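Local coordinates for protein putative polysaccharide deacetylase (Bdellovibrio bacteriovorus HD100, PDB 5JP6) that probably removes acetyl groups from peptidoglycan as a zinc-dependent carbohydrate esterase of family 4, acting on the cell wall during the predator's interaction with its bacterial prey, at residues Glu94-Ile97 against Arg98-Asn101; Leu249-Asp252 against Glu253-Glu257; Ala364-Pro367 against Ser368-Tyr371. The protein carries 1 engineered substitution. All coordinates share one frame; numbering follows the deposited sequence.

Overall arrangement
Three local contacts, each formed within one continuous run of chain, mark separate points on this CE-4 deacetylase. Interaction 1 closes the short helix 94-98 in the helical N-terminal part; its Asn95 side chain comes within about 12 Å of the bound zinc ion. Interaction 2 starts helix 251-269 just after an unmodelled loop, and its Glu257 side chain is about 11 Å from the zinc ion. The centres of interactions 1 and 2 lie about 28 Å apart. Interaction 3, the turn after strand 358-364, is remote from the zinc site, about 36 Å from interaction 1 and about 25 Å from interaction 2, centre to centre; its Ala364 side chain lies about 4 Å from a bound magnesium ion.

Interaction 1 of 3, residues Glu94-Ile97 against Arg98-Asn101; sequences ENEI and RDEN
At the C-terminal end of the short helix 94-98 a salt bridge joins Glu94 to Arg98, one helical turn later. The two side chains run side by side and point the same way. Arg98 turns its side edge to a single oxygen: NE reaches Glu94 OE2 at 2.9 Å, and NH2 reaches the same Glu94 OE2 at 2.8 Å. That oxygen lies in the guanidinium plane, whereas both nitrogens meet it on its anti side, somewhat out of the carboxylate plane, and the two planes stand 48° apart. Glu94 gets there with CG anti to the backbone N (chi1 179°) and an extended chain. In the backbone of the same two residues, Arg98 N donates to Glu94 O at 2.9 Å, the ordinary helical bond. Glu94 OE2 has a further salt-bridge partner in Arg339, and Arg98 NH2 has one in Asp118 of helix 110-126, so the pair belongs to a wider charge network that should favour a charged carboxylate.

Asp99 is where the helix ends. Its N makes weak bonds to Asn95 O and Glu96 O, after which the chain leaves helical angles and enters an Asx turn: Asn101 N donates to Asp99 OD1 at 2.8 Å, from above the carboxylate plane. Asp99 OD2 and Glu96 OE1 are like charges only 4.2 Å apart. A water bridges the two carboxylates, donating to Asp99 OD2 and to Glu96 OE2, each at 2.8 Å, which probably offsets part of the repulsion. A second water spans the turn by donating to Ile97 O and, at 2.7 Å, to Asp99 O. Asn95, on another side of the helix, directs its amide outside the segment, OD1 bonding Tyr183 OH and ND2 bonding Ile337 O.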
ATOM      1  N   GLU A  94      -8.735  -1.399 -10.830  1.00 20.59           N
ATOM      2  CA  GLU A  94      -9.827  -1.231  -9.869  1.00 21.30           C
ATOM      3  C   GLU A  94      -9.705   0.074  -9.103  1.00 19.50           C
ATOM      4  O   GLU A  94     -10.707   0.778  -8.907  1.00 21.57           O
ATOM      5  CB  GLU A  94      -9.853  -2.392  -8.886  1.00 22.16           C
ATOM      6  CG  GLU A  94     -10.925  -2.307  -7.828  1.00 20.77           C
ATOM      7  CD  GLU A  94     -11.068  -3.555  -6.999  1.00 22.41           C
ATOM      8  OE1 GLU A  94     -10.213  -4.450  -7.076  1.00 25.55           O
ATOM      9  OE2 GLU A  94     -12.086  -3.578  -6.221  1.00 23.43           O
ATOM     10  N   ASN A  95      -8.505   0.399  -8.619  1.00 19.82           N
ATOM     11  CA  ASN A  95      -8.395   1.613  -7.808  1.00 20.00           C
ATOM     12  C   ASN A  95      -8.746   2.841  -8.630  1.00 19.76           C
ATOM     13  O   ASN A  95      -9.395   3.758  -8.143  1.00 21.36           O
ATOM     14  CB  ASN A  95      -6.999   1.771  -7.231  1.00 21.86           C
ATOM     15  CG  ASN A  95      -6.748   0.850  -6.085  1.00 21.57           C
ATOM     16  OD1 ASN A  95      -7.494  -0.102  -5.854  1.00 20.52           O
ATOM     17  ND2 ASN A  95      -5.723   1.165  -5.314  1.00 25.16           N
ATOM     18  N   GLU A  96      -8.352   2.832  -9.902  1.00 19.62           N
ATOM     19  CA  GLU A  96      -8.664   3.989 -10.757  1.00 21.71           C
ATOM     20  C   GLU A  96     -10.165   4.060 -11.036  1.00 20.76           C
ATOM     21  O   GLU A  96     -10.741   5.141 -11.074  1.00 21.36           O
ATOM     22  CB  GLU A  96      -7.859   3.960 -12.050  1.00 21.29           C
ATOM     23  CG  GLU A  96      -6.369   4.124 -11.845  1.00 22.53           C
ATOM     24  CD  GLU A  96      -6.016   5.317 -11.004  1.00 25.42           C
ATOM     25  OE1 GLU A  96      -6.536   6.432 -11.308  1.00 24.26           O
ATOM     26  OE2 GLU A  96      -5.183   5.147 -10.086  1.00 26.63           O
ATOM     27  N   ILE A  97     -10.811   2.894 -11.193  1.00 21.47           N
ATOM     28  CA  ILE A  97     -12.238   2.886 -11.456  1.00 20.74           C
ATOM     29  C   ILE A  97     -13.035   3.376 -10.227  1.00 21.11           C
ATOM     30  O   ILE A  97     -14.062   4.076 -10.364  1.00 23.70           O
ATOM     31  CB  ILE A  97     -12.711   1.490 -11.887  1.00 22.43           C
ATOM     32  CG1 ILE A  97     -12.061   1.095 -13.215  1.00 23.63           C
ATOM     33  CG2 ILE A  97     -14.225   1.385 -11.941  1.00 23.85           C
ATOM     34  CD1 ILE A  97     -11.986  -0.404 -13.452  1.00 25.99           C
ATOM     35  N   ARG A  98     -12.531   3.042  -9.040  1.00 21.78           N
ATOM     36  CA  ARG A  98     -13.174   3.465  -7.782  1.00 21.55           C
ATOM     37  C   ARG A  98     -12.910   4.945  -7.443  1.00 23.23           C
ATOM     38  O   ARG A  98     -13.698   5.556  -6.697  1.00 27.13           O
ATOM     39  CB  ARG A  98     -12.731   2.589  -6.606  1.00 23.18           C
ATOM     40  CG  ARG A  98     -13.226   1.159  -6.695  1.00 23.94           C
ATOM     41  CD  ARG A  98     -12.902   0.366  -5.436  1.00 23.45           C
ATOM     42  NE  ARG A  98     -13.268  -1.021  -5.568  1.00 24.79           N
ATOM     43  CZ  ARG A  98     -14.510  -1.500  -5.478  1.00 23.85           C
ATOM     44  NH1 ARG A  98     -15.523  -0.696  -5.140  1.00 27.29           N
ATOM     45  NH2 ARG A  98     -14.754  -2.752  -5.779  1.00 27.06           N
ATOM     46  N   ASP A  99     -11.777   5.479  -7.934  1.00 22.16           N
ATOM     47  CA  ASP A  99     -11.341   6.825  -7.598  1.00 22.31           C
ATOM     48  C   ASP A  99     -12.326   7.837  -8.115  1.00 23.01           C
ATOM     49  O   ASP A  99     -12.461   7.986  -9.322  1.00 23.83           O
ATOM     50  CB  ASP A  99      -9.952   7.089  -8.169  1.00 23.06           C
ATOM     51  CG  ASP A  99      -9.393   8.417  -7.795  1.00 25.96           C
ATOM     52  OD1 ASP A  99     -10.111   9.321  -7.276  1.00 28.74           O
ATOM     53  OD2 ASP A  99      -8.146   8.514  -7.992  1.00 28.50           O
ATOM     54  N   GLU A 100     -13.007   8.542  -7.202  1.00 26.55           N
ATOM     55  CA  GLU A 100     -13.999   9.574  -7.615  1.00 27.84           C
ATOM     56  C   GLU A 100     -13.403  10.651  -8.534  1.00 27.00           C
ATOM     57  O   GLU A 100     -14.147  11.273  -9.258  1.00 29.70           O
ATOM     58  CB  GLU A 100     -14.718  10.196  -6.421  1.00 35.49           C
ATOM     59  CG  GLU A 100     -15.781   9.301  -5.758  1.00 46.40           C
ATOM     60  CD  GLU A 100     -16.964   8.875  -6.661  1.00 51.41           C
ATOM     61  OE1 GLU A 100     -17.145   9.394  -7.802  1.00 47.11           O
ATOM     62  OE2 GLU A 100     -17.735   7.981  -6.212  1.00 53.94           O
ATOM     63  N   ASN A 101     -12.085  10.896  -8.514  1.00 25.62           N
ATOM     64  CA  ASN A 101     -11.469  11.850  -9.457  1.00 25.40           C
ATOM     65  C   ASN A 101     -11.674  11.424 -10.909  1.00 23.75           C
ATOM     66  O   ASN A 101     -11.682  12.278 -11.790  1.00 26.62           O
ATOM     67  CB  ASN A 101     -10.005  12.081  -9.176  1.00 27.66           C
ATOM     68  CG  ASN A 101      -9.782  12.936  -7.945  1.00 34.41           C
ATOM     69  OD1 ASN A 101     -10.684  13.681  -7.473  1.00 36.84           O
ATOM     70  ND2 ASN A 101      -8.592  12.851  -7.426  1.00 36.51           N
TER
HETATM   71  O   HOH W   1      -6.111   6.605  -7.856  1.00 30.25           O
HETATM   72  O   HOH W   2     -14.542   6.787 -10.619  1.00 26.96           O

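Interaction 2 of 3, residues Leu249-Asp252 against Glu253-Glu257; sequences LTFD and EAAAE
Glu253 meets Thr250 in a capping box at the start of helix 251-269. Its backbone N donates to Thr250 OG1 at 3.1 Å, nearly straight at 164°. In return its carboxylate reaches back, and OE1 accepts from Thr250 N at 3.0 Å, on the anti side and 33° out of the carboxylate plane. Thr250 can cap because OG1 sits between its own N and carbonyl carbon (chi1 67°), facing the first turn. The Leu249 side chain slants across that of Glu253, its CD2 3.6 Å from Glu253 OE1. Next, Ala254 N donates to Thr250 O at 2.8 Å, while Leu249 CD1 rests against Ala254 CA at 3.9 Å. Ala255 N bonds Phe251 O, and Ala255 CB touches Phe251 CE2 at 4.1 Å; helix 285-293 packs against both residues. Ala256 N continues the helical pattern to Asp252 O. At Glu257, CG meets Leu249 CD1 at 4.0 Å, the two side chains crossing at about a right angle. The reciprocal bonds give the N-H of Glu253 a hydroxyl and that of Thr250 a carboxylate oxygen, and the helix dipole would probably favour the negative Glu253 carboxylate beside it.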
ATOM      1  N   LEU A 249      14.801  14.017  -9.255  1.00 48.52           N
ATOM      2  CA  LEU A 249      14.578  15.176  -8.431  1.00 44.55           C
ATOM      3  C   LEU A 249      15.912  15.683  -7.923  1.00 44.23           C
ATOM      4  O   LEU A 249      16.841  14.896  -7.683  1.00 42.62           O
ATOM      5  CB  LEU A 249      13.701  14.789  -7.223  1.00 39.59           C
ATOM      6  CG  LEU A 249      12.221  14.483  -7.483  1.00 48.05           C
ATOM      7  CD1 LEU A 249      11.457  14.327  -6.175  1.00 45.82           C
ATOM      8  CD2 LEU A 249      11.549  15.546  -8.352  1.00 48.62           C
ATOM      9  N   THR A 250      15.989  16.993  -7.726  1.00 36.13           N
ATOM     10  CA  THR A 250      17.109  17.583  -7.031  1.00 38.16           C
ATOM     11  C   THR A 250      16.955  17.196  -5.562  1.00 33.98           C
ATOM     12  O   THR A 250      15.886  16.715  -5.123  1.00 30.93           O
ATOM     13  CB  THR A 250      17.099  19.119  -7.117  1.00 35.75           C
ATOM     14  OG1 THR A 250      15.978  19.635  -6.379  1.00 33.05           O
ATOM     15  CG2 THR A 250      17.064  19.603  -8.582  1.00 39.30           C
ATOM     16  N   PHE A 251      18.032  17.395  -4.813  1.00 31.09           N
ATOM     17  CA  PHE A 251      18.023  17.135  -3.394  1.00 28.33           C
ATOM     18  C   PHE A 251      16.890  17.917  -2.705  1.00 25.77           C
ATOM     19  O   PHE A 251      16.134  17.356  -1.908  1.00 25.11           O
ATOM     20  CB  PHE A 251      19.359  17.488  -2.736  1.00 27.92           C
ATOM     21  CG  PHE A 251      19.312  17.332  -1.216  1.00 23.83           C
ATOM     22  CD1 PHE A 251      19.611  16.144  -0.619  1.00 26.26           C
ATOM     23  CD2 PHE A 251      18.861  18.393  -0.405  1.00 24.81           C
ATOM     24  CE1 PHE A 251      19.512  16.008   0.755  1.00 27.84           C
ATOM     25  CE2 PHE A 251      18.763  18.264   0.929  1.00 25.32           C
ATOM     26  CZ  PHE A 251      19.088  17.070   1.531  1.00 24.99           C
ATOM     27  N   ASP A 252      16.778  19.212  -3.001  1.00 25.76           N
ATOM     28  CA  ASP A 252      15.760  20.016  -2.316  1.00 24.58           C
ATOM     29  C   ASP A 252      14.364  19.541  -2.682  1.00 26.95           C
ATOM     30  O   ASP A 252      13.490  19.495  -1.825  1.00 24.68           O
ATOM     31  CB  ASP A 252      15.876  21.509  -2.599  1.00 26.33           C
ATOM     32  CG  ASP A 252      17.079  22.181  -1.880  1.00 29.65           C
ATOM     33  OD1 ASP A 252      17.647  21.578  -0.927  1.00 27.86           O
ATOM     34  OD2 ASP A 252      17.403  23.341  -2.276  1.00 30.28           O
ATOM     35  N   GLU A 253      14.144  19.179  -3.940  1.00 28.08           N
ATOM     36  CA  GLU A 253      12.814  18.664  -4.329  1.00 25.91           C
ATOM     37  C   GLU A 253      12.535  17.361  -3.603  1.00 25.48           C
ATOM     38  O   GLU A 253      11.422  17.134  -3.119  1.00 26.12           O
ATOM     39  CB  GLU A 253      12.713  18.476  -5.841  1.00 29.92           C
ATOM     40  CG  GLU A 253      12.726  19.771  -6.638  1.00 33.44           C
ATOM     41  CD  GLU A 253      12.972  19.567  -8.133  1.00 36.70           C
ATOM     42  OE1 GLU A 253      13.522  18.514  -8.540  1.00 38.05           O
ATOM     43  OE2 GLU A 253      12.616  20.473  -8.905  1.00 47.56           O
ATOM     44  N   ALA A 254      13.547  16.496  -3.521  1.00 25.58           N
ATOM     45  CA  ALA A 254      13.373  15.200  -2.849  1.00 23.64           C
ATOM     46  C   ALA A 254      13.118  15.391  -1.351  1.00 24.50           C
ATOM     47  O   ALA A 254      12.236  14.745  -0.784  1.00 24.46           O
ATOM     48  CB  ALA A 254      14.574  14.278  -3.082  1.00 27.41           C
ATOM     49  N   ALA A 255      13.866  16.299  -0.736  1.00 22.97           N
ATOM     50  CA  ALA A 255      13.690  16.569   0.698  1.00 23.88           C
ATOM     51  C   ALA A 255      12.304  17.119   0.961  1.00 23.27           C
ATOM     52  O   ALA A 255      11.693  16.797   1.975  1.00 24.23           O
ATOM     53  CB  ALA A 255      14.758  17.525   1.229  1.00 25.11           C
ATOM     54  N   ALA A 256      11.804  17.964   0.045  1.00 24.30           N
ATOM     55  CA  ALA A 256      10.456  18.475   0.183  1.00 25.24           C
ATOM     56  C   ALA A 256       9.402  17.361   0.107  1.00 22.81           C
ATOM     57  O   ALA A 256       8.384  17.411   0.833  1.00 24.49           O
ATOM     58  CB  ALA A 256      10.202  19.551  -0.846  1.00 26.82           C
ATOM     59  N   GLU A 257       9.649  16.344  -0.728  1.00 24.01           N
ATOM     60  CA  GLU A 257       8.767  15.167  -0.853  1.00 26.46           C
ATOM     61  C   GLU A 257       8.804  14.368   0.479  1.00 26.16           C
ATOM     62  O   GLU A 257       7.777  13.893   0.981  1.00 27.75           O
ATOM     63  CB  GLU A 257       9.159  14.266  -2.046  1.00 27.14           C
ATOM     64  CG  GLU A 257       8.734  14.864  -3.364  1.00 33.81           C
ATOM     65  CD  GLU A 257       7.294  14.580  -3.702  1.00 45.40           C
ATOM     66  OE1 GLU A 257       6.507  14.114  -2.821  1.00 47.43           O
ATOM     67  OE2 GLU A 257       6.939  14.788  -4.865  1.00 54.09           O
TER

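Interaction 3 of 3, residues Ala364-Pro367 against Ser368-Tyr371; sequences AADP and SAKY
The Tyr371 ring meets the preceding segment at its edge, where Pro367 O lies near the ring plane, 4.0 Å from CE2. Over one face comes its neighbour Lys370, with CG 3.5 Å above the plane and shifted toward the rim. Lys370 CG also passes 3.9 Å from Pro367 O, so this carbonyl oxygen lies near both side chains. Farther out, Lys370 makes a cation-pi contact with Trp271.

The other flat group, the Asp366 carboxylate, serves Ser368. Its OD1 takes two bonds from one residue: Ser368 OG donates at 2.6 Å, on the syn side and 28° out of the plane, and Ser368 N donates at 2.8 Å from above the plane. Both donors come from the same face. Asp366 places its carboxylate there with CG anti to the backbone N (chi1 180°), while Ser368 puts OG between its own N and carbonyl carbon (chi1 74°), bringing hydroxyl and N-H to one oxygen. The double grip should fix the rotation of both side chains.

The backbone closes the turn as well. Ala369 N donates to Asp366 O at 3.1 Å, approaching from above the carbonyl plane, and a water links the same Asp366 O to Lys370 N. Ala369 CB lies 4.1 Å from Ala364 CB, which joins the end of strand 358-364 to the turn; Pro274 touches both methyls, and a magnesium ion is bound about 4 Å from the Ala364 side chain.

Asp366 to Ala369 thus form a type I beta turn with Pro367 at its second position, and the Ser368 N to Asp366 OD1 bond adds an Asx turn over Asp366-Ser368. A short 3-10 segment, 369-371, follows, just after the last strand of the parallel sheet in this NodB-type deacetylase fold.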
ATOM      1  N   ALA A 364       9.798   3.945  17.890  1.00 21.83           N
ATOM      2  CA  ALA A 364      10.878   4.769  18.464  1.00 22.43           C
ATOM      3  C   ALA A 364      11.067   4.523  19.962  1.00 22.44           C
ATOM      4  O   ALA A 364      10.096   4.350  20.707  1.00 25.43           O
ATOM      5  CB  ALA A 364      10.620   6.239  18.222  1.00 25.37           C
ATOM      6  N   ALA A 365      12.320   4.524  20.402  1.00 22.29           N
ATOM      7  CA  ALA A 365      12.611   4.423  21.840  1.00 23.24           C
ATOM      8  C   ALA A 365      12.073   5.625  22.641  1.00 23.00           C
ATOM      9  O   ALA A 365      11.623   5.465  23.787  1.00 27.48           O
ATOM     10  CB  ALA A 365      14.106   4.264  22.054  1.00 25.99           C
ATOM     11  N   ASP A 366      12.107   6.808  22.038  1.00 22.93           N
ATOM     12  CA  ASP A 366      11.648   8.026  22.678  1.00 23.14           C
ATOM     13  C   ASP A 366      10.191   8.192  22.356  1.00 23.02           C
ATOM     14  O   ASP A 366       9.858   8.474  21.212  1.00 23.64           O
ATOM     15  CB  ASP A 366      12.453   9.232  22.190  1.00 23.44           C
ATOM     16  CG  ASP A 366      12.007  10.560  22.829  1.00 23.96           C
ATOM     17  OD1 ASP A 366      11.002  10.627  23.559  1.00 25.77           O
ATOM     18  OD2 ASP A 366      12.709  11.552  22.512  1.00 30.44           O
ATOM     19  N   PRO A 367       9.311   8.027  23.364  1.00 24.85           N
ATOM     20  CA  PRO A 367       7.902   8.148  23.121  1.00 25.61           C
ATOM     21  C   PRO A 367       7.409   9.539  22.703  1.00 23.30           C
ATOM     22  O   PRO A 367       6.248   9.672  22.249  1.00 25.41           O
ATOM     23  CB  PRO A 367       7.288   7.692  24.456  1.00 27.33           C
ATOM     24  CG  PRO A 367       8.305   8.102  25.468  1.00 29.66           C
ATOM     25  CD  PRO A 367       9.606   7.830  24.791  1.00 27.01           C
ATOM     26  N   SER A 368       8.247  10.559  22.895  1.00 23.64           N
ATOM     27  CA  SER A 368       7.922  11.908  22.452  1.00 23.28           C
ATOM     28  C   SER A 368       8.335  12.220  21.017  1.00 20.82           C
ATOM     29  O   SER A 368       7.939  13.255  20.511  1.00 22.40           O
ATOM     30  CB  SER A 368       8.564  12.925  23.381  1.00 24.99           C
ATOM     31  OG  SER A 368       9.977  13.039  23.208  1.00 24.56           O
ATOM     32  N   ALA A 369       9.141  11.343  20.389  1.00 21.50           N
ATOM     33  CA  ALA A 369       9.743  11.559  19.053  1.00 21.16           C
ATOM     34  C   ALA A 369       8.604  11.914  18.056  1.00 20.63           C
ATOM     35  O   ALA A 369       8.738  12.794  17.212  1.00 21.66           O
ATOM     36  CB  ALA A 369      10.565  10.353  18.601  1.00 24.00           C
ATOM     37  N   LYS A 370       7.474  11.218  18.184  1.00 20.29           N
ATOM     38  CA  LYS A 370       6.359  11.333  17.223  1.00 20.02           C
ATOM     39  C   LYS A 370       5.734  12.735  17.257  1.00 19.65           C
ATOM     40  O   LYS A 370       5.116  13.156  16.286  1.00 20.22           O
ATOM     41  CB  LYS A 370       5.315  10.246  17.459  1.00 20.90           C
ATOM     42  CG  LYS A 370       4.572  10.349  18.780  1.00 22.42           C
ATOM     43  CD  LYS A 370       3.842   9.084  19.221  1.00 34.67           C
ATOM     44  CE  LYS A 370       2.804   8.659  18.294  1.00 37.07           C
ATOM     45  NZ  LYS A 370       1.946   7.532  18.765  1.00 36.35           N
ATOM     46  N   TYR A 371       5.917  13.445  18.373  1.00 20.69           N
ATOM     47  CA  TYR A 371       5.365  14.792  18.508  1.00 20.47           C
ATOM     48  C   TYR A 371       6.322  15.886  18.104  1.00 23.01           C
ATOM     49  O   TYR A 371       5.912  17.059  18.050  1.00 23.87           O
ATOM     50  CB  TYR A 371       4.924  15.029  19.946  1.00 21.55           C
ATOM     51  CG  TYR A 371       3.822  14.083  20.405  1.00 23.18           C
ATOM     52  CD1 TYR A 371       2.510  14.271  19.991  1.00 23.86           C
ATOM     53  CD2 TYR A 371       4.109  13.007  21.207  1.00 26.84           C
ATOM     54  CE1 TYR A 371       1.520  13.432  20.412  1.00 27.48           C
ATOM     55  CE2 TYR A 371       3.128  12.154  21.614  1.00 28.75           C
ATOM     56  CZ  TYR A 371       1.827  12.356  21.199  1.00 28.27           C
ATOM     57  OH  TYR A 371       0.799  11.527  21.611  1.00 32.64           O
TER
HETATM   58  O   HOH W   3       7.654   8.537  19.403  1.00 24.31           O